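Local coordinates for protein adenylyltransferase (Bartonella henselae str. Houston-1, PDB 5NH2) that transfers AMP from ATP onto tyrosine or threonine residues of host target proteins through its Fic domain, a virulence activity of the bacterium, at residues 17-22 with 152-157; 61-66 with 158-163; 71-76 with 84-89; 77-82 with 109-114. All blocks are in the same frame, centred on the assembly; numbering follows the deposited sequence.

Contact 1. Residues 17-22 with 152-157; sequences TTLKNK and PFREGN. With MG (magnesium ion), chain C.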
loop_
_atom_site.group_PDB
_atom_site.type_symbol
_atom_site.label_atom_id
_atom_site.label_comp_id
_atom_site.label_asym_id
_atom_site.label_seq_id
_atom_site.Cartn_x
_atom_site.Cartn_y
_atom_site.Cartn_z
ATOM N N THR A 17 -15.833 7.570 19.501
ATOM C CA THR A 17 -14.781 6.763 18.902
ATOM C C THR A 17 -13.888 7.549 17.917
ATOM O O THR A 17 -13.083 6.945 17.203
ATOM C CB THR A 17 -15.417 5.541 18.231
ATOM O OG1 THR A 17 -14.463 4.477 18.200
ATOM C CG2 THR A 17 -15.881 5.865 16.824
ATOM N N THR A 18 -14.037 8.875 17.841
ATOM C CA THR A 18 -13.338 9.711 16.869
ATOM C C THR A 18 -12.027 10.274 17.430
ATOM O O THR A 18 -12.015 10.883 18.508
ATOM C CB THR A 18 -14.242 10.870 16.436
ATOM O OG1 THR A 18 -15.496 10.354 15.984
ATOM C CG2 THR A 18 -13.592 11.707 15.303
ATOM N N LEU A 19 -10.938 10.116 16.662
ATOM C CA LEU A 19 -9.624 10.606 17.069
ATOM C C LEU A 19 -9.610 12.137 17.096
ATOM O O LEU A 19 -10.043 12.790 16.138
ATOM C CB LEU A 19 -8.549 10.073 16.114
ATOM C CG LEU A 19 -8.083 8.601 16.183
ATOM C CD1 LEU A 19 -7.328 8.263 14.902
ATOM C CD2 LEU A 19 -7.187 8.312 17.394
ATOM N N LYS A 20 -9.123 12.710 18.201
ATOM C CA LYS A 20 -8.932 14.156 18.269
ATOM C C LYS A 20 -8.153 14.618 17.048
ATOM O O LYS A 20 -7.153 14.001 16.673
ATOM C CB LYS A 20 -8.181 14.533 19.550
ATOM C CG LYS A 20 -9.006 14.392 20.854
ATOM C CD LYS A 20 -8.069 14.268 22.033
ATOM C CE LYS A 20 -8.778 14.617 23.347
ATOM N NZ LYS A 20 -7.859 14.699 24.561
ATOM N N ASN A 21 -8.644 15.663 16.388
ATOM C CA ASN A 21 -8.002 16.113 15.158
ATOM C C ASN A 21 -7.982 17.634 15.102
ATOM O O ASN A 21 -8.715 18.318 15.820
ATOM C CB ASN A 21 -8.710 15.549 13.909
ATOM C CG ASN A 21 -10.227 15.794 13.929
ATOM O OD1 ASN A 21 -10.714 16.847 13.510
ATOM N ND2 ASN A 21 -10.967 14.822 14.445
ATOM N N LYS A 22 -7.159 18.150 14.183
ATOM C CA LYS A 22 -7.001 19.588 13.998
ATOM C C LYS A 22 -8.235 20.298 13.403
ATOM O O LYS A 22 -8.312 21.531 13.487
ATOM C CB LYS A 22 -5.756 19.838 13.125
ATOM C CG LYS A 22 -4.400 19.687 13.856
ATOM C CD LYS A 22 -3.236 19.703 12.856
ATOM C CE LYS A 22 -1.905 20.063 13.473
ATOM N NZ LYS A 22 -1.831 21.534 13.727
ATOM N N PRO A 152 4.073 0.805 14.662
ATOM C CA PRO A 152 4.462 1.712 15.748
ATOM C C PRO A 152 3.610 2.960 15.894
ATOM O O PRO A 152 3.874 3.703 16.857
ATOM C CB PRO A 152 5.923 2.097 15.406
ATOM C CG PRO A 152 5.984 2.057 13.894
ATOM C CD PRO A 152 4.976 0.907 13.483
ATOM N N PHE A 153 2.716 3.301 14.944
ATOM C CA PHE A 153 1.924 4.529 15.051
ATOM C C PHE A 153 0.522 4.240 15.580
ATOM O O PHE A 153 0.015 3.123 15.479
ATOM C CB PHE A 153 1.818 5.298 13.716
ATOM C CG PHE A 153 3.150 5.701 13.157
ATOM C CD1 PHE A 153 3.777 6.849 13.604
ATOM C CD2 PHE A 153 3.796 4.897 12.215
ATOM C CE1 PHE A 153 5.019 7.216 13.121
ATOM C CE2 PHE A 153 5.055 5.247 11.728
ATOM C CZ PHE A 153 5.676 6.407 12.171
ATOM N N ARG A 154 -0.064 5.257 16.223
ATOM C CA ARG A 154 -1.449 5.173 16.675
ATOM C C ARG A 154 -2.418 4.917 15.520
ATOM O O ARG A 154 -3.386 4.156 15.679
ATOM C CB ARG A 154 -1.827 6.453 17.424
ATOM C CG ARG A 154 -3.283 6.508 17.770
ATOM C CD ARG A 154 -3.668 5.313 18.612
ATOM N NE ARG A 154 -5.053 5.367 19.073
ATOM C CZ ARG A 154 -6.073 4.827 18.413
ATOM N NH1 ARG A 154 -5.865 4.206 17.259
ATOM N NH2 ARG A 154 -7.308 4.904 18.904
ATOM N N GLU A 155 -2.200 5.574 14.368
ATOM C CA GLU A 155 -2.977 5.362 13.146
ATOM C C GLU A 155 -2.133 5.773 11.920
ATOM O O GLU A 155 -1.192 6.571 12.035
ATOM C CB GLU A 155 -4.297 6.139 13.223
ATOM C CG GLU A 155 -5.198 6.037 11.988
ATOM C CD GLU A 155 -6.065 4.788 11.962
ATOM O OE1 GLU A 155 -6.801 4.559 12.953
ATOM O OE2 GLU A 155 -6.010 4.049 10.944
ATOM N N GLY A 156 -2.473 5.203 10.742
ATOM C CA GLY A 156 -1.713 5.405 9.525
ATOM C C GLY A 156 -0.485 4.506 9.311
ATOM O O GLY A 156 0.444 4.899 8.572
ATOM N N ASN A 157 -0.461 3.302 9.897
ATOM C CA ASN A 157 0.724 2.433 9.794
ATOM C C ASN A 157 0.897 1.838 8.394
ATOM O O ASN A 157 2.002 1.862 7.818
ATOM C CB ASN A 157 0.644 1.326 10.849
ATOM C CG ASN A 157 0.735 1.885 12.260
ATOM O OD1 ASN A 157 1.838 2.185 12.733
ATOM N ND2 ASN A 157 -0.432 2.097 12.914
HETATM MG MG MG C . -4.949 3.530 8.822
#
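Leu-19 reaches from the loop 17-22 to the side chains of Arg-154 and Glu-155, spanning the distance between backbones whose nearest CA atoms, those of Leu-19 and Glu-155, are 9.3 Å apart. Its CB leaves the backbone toward the segment 152-157. CG, beside the backbone N (chi1 -75°), then divides the contact between two methyls. CD1 meets Glu-155 CB at 4.1 Å, while CD2 settles over one face of the Arg-154 guanidinium, toward its rim, 3.7 Å from Arg-154 NH2. No hydrogen bond crosses, so the 123 Å² buried here come from van der Waals contact. The Glu-155 chain bends at chi2 (83°), beyond the CB that Leu-19 touches, and its OE2 binds the magnesium ion at 2.4 Å. Within 152-157 the turn is tied by Asn-157: OD1 accepts from Phe-153 N on a lone pair at 2.6 Å, and ND2 donates to Phe-153 O at 2.8 Å, from above the carbonyl plane. Gly-156 is the N-cap of helix 157-171. The loop carries PFREGN of the Fic signature HPFx(D/E)GNGRxxR, which continues into that helix, and Glu-155, Gly-156 and Asn-157 belong to the ATP site; Leu-19 thus packs on two side chains of the signature loop.

Contact 2. Residues 61-66 with 158-163; sequences CHIHQQ and GRTQRL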
loop_
_atom_site.group_PDB
_atom_site.type_symbol
_atom_site.label_atom_id
_atom_site.label_comp_id
_atom_site.label_asym_id
_atom_site.label_seq_id
_atom_site.Cartn_x
_atom_site.Cartn_y
_atom_site.Cartn_z
ATOM N N CYS A 61 9.285 8.318 10.440
ATOM C CA CYS A 61 8.483 9.298 11.173
ATOM C C CYS A 61 8.274 10.583 10.370
ATOM O O CYS A 61 7.217 11.219 10.497
ATOM C CB CYS A 61 9.119 9.611 12.528
ATOM S SG CYS A 61 8.985 8.224 13.710
ATOM N N HIS A 62 9.257 10.977 9.551
ATOM C CA HIS A 62 9.095 12.110 8.636
ATOM C C HIS A 62 7.966 11.853 7.619
ATOM O O HIS A 62 7.097 12.705 7.405
ATOM C CB HIS A 62 10.435 12.383 7.920
ATOM C CG HIS A 62 10.345 13.359 6.777
ATOM N ND1 HIS A 62 10.360 14.729 6.957
ATOM C CD2 HIS A 62 10.265 13.161 5.436
ATOM C CE1 HIS A 62 10.267 15.333 5.781
ATOM N NE2 HIS A 62 10.199 14.404 4.843
ATOM N N ILE A 63 7.932 10.665 7.020
ATOM C CA ILE A 63 6.808 10.302 6.147
ATOM C C ILE A 63 5.447 10.426 6.871
ATOM O O ILE A 63 4.504 11.051 6.355
ATOM C CB ILE A 63 7.018 8.886 5.595
ATOM C CG1 ILE A 63 8.145 8.880 4.585
ATOM C CG2 ILE A 63 5.763 8.391 4.974
ATOM C CD1 ILE A 63 8.441 7.475 4.169
ATOM N N HIS A 64 5.324 9.801 8.062
ATOM C CA HIS A 64 4.058 9.875 8.807
ATOM C C HIS A 64 3.712 11.332 9.123
ATOM O O HIS A 64 2.553 11.767 8.983
ATOM C CB HIS A 64 4.158 9.019 10.085
ATOM C CG HIS A 64 2.872 8.888 10.853
ATOM N ND1 HIS A 64 2.449 9.830 11.768
ATOM C CD2 HIS A 64 1.925 7.908 10.858
ATOM C CE1 HIS A 64 1.285 9.458 12.273
ATOM N NE2 HIS A 64 0.953 8.285 11.751
ATOM N N GLN A 65 4.735 12.123 9.458
ATOM C CA GLN A 65 4.535 13.525 9.768
ATOM C C GLN A 65 4.050 14.303 8.547
ATOM O O GLN A 65 3.221 15.207 8.677
ATOM C CB GLN A 65 5.819 14.127 10.293
ATOM C CG GLN A 65 5.605 15.502 10.926
ATOM C CD GLN A 65 6.703 16.479 10.565
ATOM O OE1 GLN A 65 6.906 16.800 9.385
ATOM N NE2 GLN A 65 7.423 16.960 11.571
ATOM N N GLN A 66 4.551 13.984 7.356
ATOM C CA GLN A 66 4.089 14.751 6.201
ATOM C C GLN A 66 2.673 14.320 5.826
ATOM O O GLN A 66 1.839 15.165 5.480
ATOM C CB GLN A 66 5.065 14.624 5.015
ATOM C CG GLN A 66 6.430 15.310 5.319
ATOM C CD GLN A 66 6.323 16.817 5.499
ATOM O OE1 GLN A 66 6.614 17.353 6.566
ATOM N NE2 GLN A 66 5.898 17.506 4.451
ATOM N N GLY A 158 -0.176 1.331 7.810
ATOM C CA GLY A 158 -0.042 0.747 6.483
ATOM C C GLY A 158 0.426 1.750 5.449
ATOM O O GLY A 158 1.319 1.443 4.644
ATOM N N ARG A 159 -0.146 2.981 5.479
ATOM C CA ARG A 159 0.140 3.973 4.436
ATOM C C ARG A 159 1.581 4.465 4.522
ATOM O O ARG A 159 2.276 4.572 3.491
ATOM C CB ARG A 159 -0.850 5.131 4.531
ATOM C CG ARG A 159 -2.188 4.782 3.904
ATOM C CD ARG A 159 -3.263 5.864 4.134
ATOM N NE ARG A 159 -3.906 5.699 5.420
ATOM C CZ ARG A 159 -4.766 6.551 5.961
ATOM N NH1 ARG A 159 -5.117 7.699 5.343
ATOM N NH2 ARG A 159 -5.271 6.246 7.138
ATOM N N THR A 160 2.066 4.681 5.759
ATOM C CA THR A 160 3.447 5.104 5.987
ATOM C C THR A 160 4.454 4.016 5.597
ATOM O O THR A 160 5.467 4.284 4.919
ATOM C CB THR A 160 3.600 5.466 7.449
ATOM O OG1 THR A 160 2.682 6.522 7.749
ATOM C CG2 THR A 160 5.011 5.876 7.732
ATOM N N GLN A 161 4.192 2.785 6.032
ATOM C CA GLN A 161 5.064 1.658 5.695
ATOM C C GLN A 161 5.149 1.437 4.180
ATOM O O GLN A 161 6.246 1.218 3.625
ATOM C CB GLN A 161 4.546 0.396 6.393
ATOM C CG GLN A 161 5.154 -0.874 5.890
ATOM C CD GLN A 161 4.448 -2.105 6.443
ATOM O OE1 GLN A 161 3.227 -2.096 6.677
ATOM N NE2 GLN A 161 5.206 -3.175 6.636
ATOM N N ARG A 162 3.998 1.466 3.488
ATOM C CA ARG A 162 4.033 1.233 2.039
ATOM C C ARG A 162 4.894 2.291 1.352
ATOM O O ARG A 162 5.820 1.955 0.589
ATOM C CB ARG A 162 2.612 1.204 1.447
ATOM C CG ARG A 162 1.891 -0.130 1.718
ATOM C CD ARG A 162 0.484 -0.223 1.064
ATOM N NE ARG A 162 -0.598 0.649 1.605
ATOM C CZ ARG A 162 -1.339 0.315 2.650
ATOM N NH1 ARG A 162 -1.040 -0.806 3.258
ATOM N NH2 ARG A 162 -2.328 1.066 3.086
ATOM N N LEU A 163 4.658 3.579 1.681
ATOM C CA LEU A 163 5.477 4.626 1.075
ATOM C C LEU A 163 6.965 4.443 1.414
ATOM O O LEU A 163 7.841 4.698 0.572
ATOM C CB LEU A 163 4.986 6.004 1.512
ATOM C CG LEU A 163 4.797 7.003 0.359
ATOM C CD1 LEU A 163 4.224 8.309 0.884
ATOM C CD2 LEU A 163 6.088 7.243 -0.461
#
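Helices 57-68 and 157-171 pass each other here with their local axes 9.2 Å apart at closest approach and their directions 126° apart, the CA atoms of His-64 and Thr-160 coming within 5.6 Å. Both belong to the helical core of the Fic fold, helix 157-171 following the signature loop. Thr-160 holds CG2 anti to its backbone N, and this methyl packs 3.8 Å from Ile-63 CG2, the two side chains running antiparallel alongside one another. The same Ile-63 CG2 lies 4.3 Å from Leu-163 CB, one helical turn on. All four touching residues are buried, and no hydrogen bond joins the segments. Thr-160 OG1 bonds back to Gly-156 O, the N-cap residue of its own helix, while His-64 ND1 bonds to Gly-76 N and NE2 to Glu-155 O. Two bonded ring nitrogens would fix the rotation of the imidazole, which also stacks on Phe-153. On the same helix as Thr-160, Gly-158 and Arg-159 contribute to ATP binding; Arg-162, probably also of the ATP site, forms a salt bridge to Glu-35 of the antitoxin-homologue chain. At the crossing, Thr-160 OG1 approaches the rim of the imidazole, close to the plane of the ring, 3.5 Å from His-64 CD2.

Contact 3. Residues 71-76 with 84-89; sequences TFEWAG and TFADGT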
loop_
_atom_site.group_PDB
_atom_site.type_symbol
_atom_site.label_atom_id
_atom_site.label_comp_id
_atom_site.label_asym_id
_atom_site.label_seq_id
_atom_site.Cartn_x
_atom_site.Cartn_y
_atom_site.Cartn_z
ATOM N N THR A 71 -3.841 16.824 10.016
ATOM C CA THR A 71 -4.921 16.141 10.695
ATOM C C THR A 71 -4.651 16.058 12.200
ATOM O O THR A 71 -5.452 16.595 12.981
ATOM C CB THR A 71 -5.142 14.752 10.068
ATOM O OG1 THR A 71 -5.424 14.890 8.674
ATOM C CG2 THR A 71 -6.316 13.976 10.769
ATOM N N PHE A 72 -3.535 15.422 12.604
ATOM C CA PHE A 72 -3.225 15.091 14.002
ATOM C C PHE A 72 -2.085 15.946 14.550
ATOM O O PHE A 72 -1.066 16.148 13.883
ATOM C CB PHE A 72 -2.828 13.597 14.173
ATOM C CG PHE A 72 -3.830 12.604 13.590
ATOM C CD1 PHE A 72 -5.160 12.558 14.043
ATOM C CD2 PHE A 72 -3.441 11.726 12.607
ATOM C CE1 PHE A 72 -6.053 11.680 13.498
ATOM C CE2 PHE A 72 -4.331 10.848 12.056
ATOM C CZ PHE A 72 -5.630 10.804 12.491
ATOM N N GLU A 73 -2.235 16.392 15.797
ATOM C CA GLU A 73 -1.125 17.026 16.503
ATOM C C GLU A 73 0.082 16.080 16.642
ATOM O O GLU A 73 1.224 16.534 16.641
ATOM C CB GLU A 73 -1.586 17.516 17.886
ATOM C CG GLU A 73 -2.573 18.695 17.871
ATOM C CD GLU A 73 -3.100 19.066 19.265
ATOM O OE1 GLU A 73 -4.342 19.180 19.405
ATOM O OE2 GLU A 73 -2.284 19.241 20.211
ATOM N N TRP A 74 -0.144 14.772 16.723
ATOM C CA TRP A 74 0.922 13.796 16.926
ATOM C C TRP A 74 1.485 13.214 15.610
ATOM O O TRP A 74 2.051 12.108 15.622
ATOM C CB TRP A 74 0.444 12.693 17.861
ATOM C CG TRP A 74 -0.920 12.146 17.503
ATOM C CD1 TRP A 74 -2.158 12.596 17.984
ATOM C CD2 TRP A 74 -1.202 11.054 16.614
ATOM N NE1 TRP A 74 -3.158 11.841 17.448
ATOM C CE2 TRP A 74 -2.622 10.888 16.604
ATOM C CE3 TRP A 74 -0.404 10.195 15.842
ATOM C CZ2 TRP A 74 -3.276 9.894 15.820
ATOM C CZ3 TRP A 74 -1.053 9.174 15.060
ATOM C CH2 TRP A 74 -2.480 9.037 15.062
ATOM N N ALA A 75 1.227 13.854 14.469
ATOM C CA ALA A 75 1.812 13.377 13.216
ATOM C C ALA A 75 3.309 13.152 13.407
ATOM O O ALA A 75 4.022 14.033 13.891
ATOM C CB ALA A 75 1.573 14.392 12.088
ATOM N N GLY A 76 3.775 11.945 13.076
ATOM C CA GLY A 76 5.173 11.599 13.290
ATOM C C GLY A 76 5.572 11.124 14.683
ATOM O O GLY A 76 6.760 10.878 14.903
ATOM N N THR A 84 1.404 14.833 24.580
ATOM C CA THR A 84 0.545 15.776 25.279
ATOM C C THR A 84 -0.121 16.722 24.287
ATOM O O THR A 84 0.556 17.524 23.634
ATOM C CB THR A 84 1.329 16.567 26.321
ATOM O OG1 THR A 84 1.787 15.674 27.335
ATOM C CG2 THR A 84 0.406 17.652 26.966
ATOM N N PHE A 85 -1.444 16.645 24.210
ATOM C CA PHE A 85 -2.240 17.465 23.314
ATOM C C PHE A 85 -2.243 18.939 23.745
ATOM O O PHE A 85 -2.053 19.282 24.916
ATOM C CB PHE A 85 -3.679 16.938 23.282
ATOM C CG PHE A 85 -3.854 15.651 22.499
ATOM C CD1 PHE A 85 -4.243 15.687 21.155
ATOM C CD2 PHE A 85 -3.625 14.414 23.099
ATOM C CE1 PHE A 85 -4.419 14.507 20.414
ATOM C CE2 PHE A 85 -3.786 13.229 22.369
ATOM C CZ PHE A 85 -4.191 13.278 21.022
ATOM N N ALA A 86 -2.514 19.822 22.787
ATOM C CA ALA A 86 -2.689 21.227 23.152
ATOM C C ALA A 86 -3.780 21.423 24.194
ATOM O O ALA A 86 -3.762 22.441 24.889
ATOM C CB ALA A 86 -3.006 22.084 21.923
ATOM N N ASP A 87 -4.704 20.464 24.357
ATOM C CA ASP A 87 -5.745 20.588 25.389
ATOM C C ASP A 87 -5.290 20.188 26.791
ATOM O O ASP A 87 -6.103 20.236 27.711
ATOM C CB ASP A 87 -6.993 19.764 25.012
ATOM C CG ASP A 87 -6.734 18.240 24.951
ATOM O OD1 ASP A 87 -5.811 17.732 25.599
ATOM O OD2 ASP A 87 -7.491 17.525 24.250
ATOM N N GLY A 88 -4.049 19.725 26.971
ATOM C CA GLY A 88 -3.521 19.388 28.263
ATOM C C GLY A 88 -3.439 17.900 28.574
ATOM O O GLY A 88 -2.687 17.522 29.482
ATOM N N THR A 89 -4.203 17.046 27.884
ATOM C CA THR A 89 -4.232 15.621 28.215
ATOM C C THR A 89 -3.060 14.891 27.566
ATOM O O THR A 89 -2.513 15.338 26.557
ATOM C CB THR A 89 -5.550 15.000 27.778
ATOM O OG1 THR A 89 -5.581 14.956 26.354
ATOM C CG2 THR A 89 -6.731 15.890 28.239
#
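The short hairpin of strands 83-84 and 90-91, the beta flap beside the active site of Fic enzymes, is held at its turn by the loop 71-76. Glu-73 makes the polar link: its OE2 accepts a hydrogen bond from Ala-86 N at 2.7 Å, with an N-H...O angle of 163°, using the syn lone pair. The chain runs extended beyond CG (chi2 175°), which carries the carboxylate across to the hairpin backbone. The other oxygen, Glu-73 OE1, lies at the edge of the Phe-85 ring, 3.9 Å from Phe-85 CD1, with carboxylate and ring planes 81° apart. The Trp-74 and Phe-85 side chains run alongside each other in the same direction, and Trp-74 CD1 comes within 3.7 Å of Phe-85 CZ; the five-membered ring and the phenyl meet obliquely. The hairpin turn is tied internally: Gly-88 N bonds to Phe-85 O in a type I turn, and Asp-87 OD1 accepts from both Thr-89 N and Thr-89 OG1, each at 2.9 Å, the bond to N making an Asx turn. Phe-85 and Ala-86 are probably part of the ATP site. Lys-20 bridges to Asp-87 and makes a cation-pi contact with Phe-85. The loop 71-76, which follows helix 57-68 and is tied to it by the bond of Gly-76 N to His-64 ND1, packs against the turn between the strands, with Trp-74 touching Arg-154 and Glu-155 before helix 157-171.

Contact 4. Residues 77-82 with 109-114; sequences YLRHIP and DEIQEG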
loop_
_atom_site.group_PDB
_atom_site.type_symbol
_atom_site.label_atom_id
_atom_site.label_comp_id
_atom_site.label_asym_id
_atom_site.label_seq_id
_atom_site.Cartn_x
_atom_site.Cartn_y
_atom_site.Cartn_z
ATOM N N TYR A 77 4.651 11.006 15.642
ATOM C CA TYR A 77 5.006 10.475 16.959
ATOM C C TYR A 77 4.567 9.010 17.105
ATOM O O TYR A 77 3.487 8.607 16.646
ATOM C CB TYR A 77 4.409 11.322 18.100
ATOM C CG TYR A 77 4.971 12.758 18.239
ATOM C CD1 TYR A 77 4.725 13.722 17.258
ATOM C CD2 TYR A 77 5.684 13.160 19.380
ATOM C CE1 TYR A 77 5.201 15.030 17.389
ATOM C CE2 TYR A 77 6.150 14.454 19.511
ATOM C CZ TYR A 77 5.908 15.384 18.503
ATOM O OH TYR A 77 6.368 16.680 18.620
ATOM N N LEU A 78 5.454 8.217 17.706
ATOM C CA LEU A 78 5.276 6.796 17.955
ATOM C C LEU A 78 4.376 6.595 19.162
ATOM O O LEU A 78 4.367 7.404 20.094
ATOM C CB LEU A 78 6.639 6.131 18.199
ATOM C CG LEU A 78 7.571 6.267 16.981
ATOM C CD1 LEU A 78 8.993 5.848 17.336
ATOM C CD2 LEU A 78 7.105 5.549 15.727
ATOM N N ARG A 79 3.657 5.469 19.179
ATOM C CA ARG A 79 2.549 5.349 20.126
ATOM C C ARG A 79 2.981 4.960 21.546
ATOM O O ARG A 79 2.175 5.072 22.488
ATOM C CB ARG A 79 1.527 4.346 19.596
ATOM C CG ARG A 79 2.028 2.952 19.562
ATOM C CD ARG A 79 0.921 1.950 19.159
ATOM N NE ARG A 79 1.463 0.748 18.542
ATOM C CZ ARG A 79 1.762 -0.386 19.180
ATOM N NH1 ARG A 79 1.554 -0.518 20.500
ATOM N NH2 ARG A 79 2.258 -1.402 18.487
ATOM N N HIS A 80 4.203 4.496 21.736
ATOM C CA HIS A 80 4.637 4.193 23.098
ATOM C C HIS A 80 5.321 5.380 23.778
ATOM O O HIS A 80 5.775 5.229 24.913
ATOM C CB HIS A 80 5.566 2.971 23.107
ATOM C CG HIS A 80 6.889 3.212 22.455
ATOM N ND1 HIS A 80 7.004 3.553 21.123
ATOM C CD2 HIS A 80 8.148 3.174 22.949
ATOM C CE1 HIS A 80 8.283 3.707 20.821
ATOM N NE2 HIS A 80 8.998 3.477 21.910
ATOM N N ILE A 81 5.389 6.530 23.124
ATOM C CA ILE A 81 5.957 7.753 23.694
ATOM C C ILE A 81 4.806 8.635 24.114
ATOM O O ILE A 81 3.932 8.926 23.283
ATOM C CB ILE A 81 6.847 8.486 22.686
ATOM C CG1 ILE A 81 7.689 7.468 21.947
ATOM C CG2 ILE A 81 7.680 9.585 23.388
ATOM C CD1 ILE A 81 8.480 6.634 22.863
ATOM N N PRO A 82 4.729 9.078 25.369
ATOM C CA PRO A 82 3.581 9.883 25.810
ATOM C C PRO A 82 3.483 11.176 25.021
ATOM O O PRO A 82 4.461 11.931 24.917
ATOM C CB PRO A 82 3.876 10.153 27.288
ATOM C CG PRO A 82 4.771 9.070 27.701
ATOM C CD PRO A 82 5.521 8.553 26.498
ATOM N N ASP A 109 8.197 -1.421 25.181
ATOM C CA ASP A 109 9.625 -1.445 24.888
ATOM C C ASP A 109 9.960 -2.342 23.685
ATOM O O ASP A 109 10.982 -2.102 23.027
ATOM C CB ASP A 109 10.390 -1.866 26.153
ATOM C CG ASP A 109 10.736 -0.668 27.076
ATOM O OD1 ASP A 109 9.962 0.310 27.134
ATOM O OD2 ASP A 109 11.794 -0.690 27.744
ATOM N N GLU A 110 9.094 -3.331 23.360
ATOM C CA GLU A 110 9.288 -4.161 22.164
ATOM C C GLU A 110 9.250 -3.334 20.889
ATOM O O GLU A 110 9.957 -3.650 19.928
ATOM C CB GLU A 110 8.217 -5.260 22.061
ATOM C CG GLU A 110 8.124 -6.229 23.249
ATOM C CD GLU A 110 7.027 -7.279 23.040
ATOM O OE1 GLU A 110 6.991 -8.267 23.827
ATOM O OE2 GLU A 110 6.207 -7.113 22.084
ATOM N N ILE A 111 8.367 -2.332 20.819
ATOM C CA ILE A 111 8.391 -1.399 19.684
ATOM C C ILE A 111 9.768 -0.771 19.558
ATOM O O ILE A 111 10.394 -0.805 18.484
ATOM C CB ILE A 111 7.301 -0.314 19.834
ATOM C CG1 ILE A 111 5.912 -0.943 19.875
ATOM C CG2 ILE A 111 7.387 0.744 18.703
ATOM C CD1 ILE A 111 4.976 -0.157 20.770
ATOM N N GLN A 112 10.284 -0.250 20.680
ATOM C CA GLN A 112 11.516 0.522 20.637
ATOM C C GLN A 112 12.671 -0.343 20.161
ATOM O O GLN A 112 13.384 0.020 19.216
ATOM C CB GLN A 112 11.825 1.114 22.017
ATOM C CG GLN A 112 13.160 1.924 22.064
ATOM C CD GLN A 112 13.074 3.287 21.355
ATOM O OE1 GLN A 112 14.074 3.785 20.844
ATOM N NE2 GLN A 112 11.885 3.895 21.342
ATOM N N GLU A 113 12.855 -1.502 20.804
ATOM C CA GLU A 113 13.869 -2.460 20.393
ATOM C C GLU A 113 13.743 -2.780 18.906
ATOM O O GLU A 113 14.731 -2.693 18.153
ATOM C CB GLU A 113 13.730 -3.741 21.212
ATOM C CG GLU A 113 13.913 -3.592 22.716
ATOM C CD GLU A 113 13.428 -4.834 23.473
ATOM O OE1 GLU A 113 12.820 -4.696 24.557
ATOM O OE2 GLU A 113 13.640 -5.960 22.965
ATOM N N GLY A 114 12.508 -3.095 18.461
ATOM C CA GLY A 114 12.299 -3.427 17.065
ATOM C C GLY A 114 12.761 -2.313 16.141
ATOM O O GLY A 114 13.448 -2.568 15.139
#
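One hydrogen bond crosses this contact: Gln-112 NE2 donates to His-80 NE2 at 3.0 Å, with an N-H...N angle of 144°. The donor lies in the imidazole plane, so it meets the ring at its edge, although ring and amide planes are 50° apart. The bend of Gln-112 at chi2 (73°) turns the amide, standing out from the helix, toward that edge, and its OE1 bonds to Gln-116. The CH-pi interaction comes from Ile-111, whose CB sits over one face of the same imidazole, 4.3 Å from the ring centroid; Ile-81 CD1 covers the opposite face, so the ring is sandwiched between aliphatic groups. His-80 ND1, buried by the contact and lying 3.7 Å from Ile-111 CG2, has no polar partner in the model. Apolar packing on a charged group follows: Ile-111 CD1 rests on one face of the Arg-79 guanidinium, 3.5 Å from Arg-79 NH1. That guanidinium is gripped by backbone carbonyls, NH1 by Met-93 O, NE by His-151 O and NH2 by Ala-106 O. The type I turn 78-81, between helix 57-68 and strand 83-84, is thereby docked on the first turns of helix 109-124, while Arg-79 reaches the loop after helix 133-150.

Contact 2 is the buried core of the set, a helix crossing packed by methyls and one imidazole edge, whereas contacts 1, 3 and 4 are partly buried and join loops to one another or to a helix. Contacts 1 and 2 share the signature loop and its helix: 152-157 runs directly into 158-163. Contacts 3 and 4 use consecutive pieces, 71-76 and 77-82, of the segment leading into the hairpin. The chemistry does not simply follow burial: contacts 1 and 2 have no hydrogen bond across them, contacts 3 and 4 one each. Between contacts, Pro-152 bonds to Arg-79 through the backbone, and Lys-20 and Asp-87 form a salt bridge.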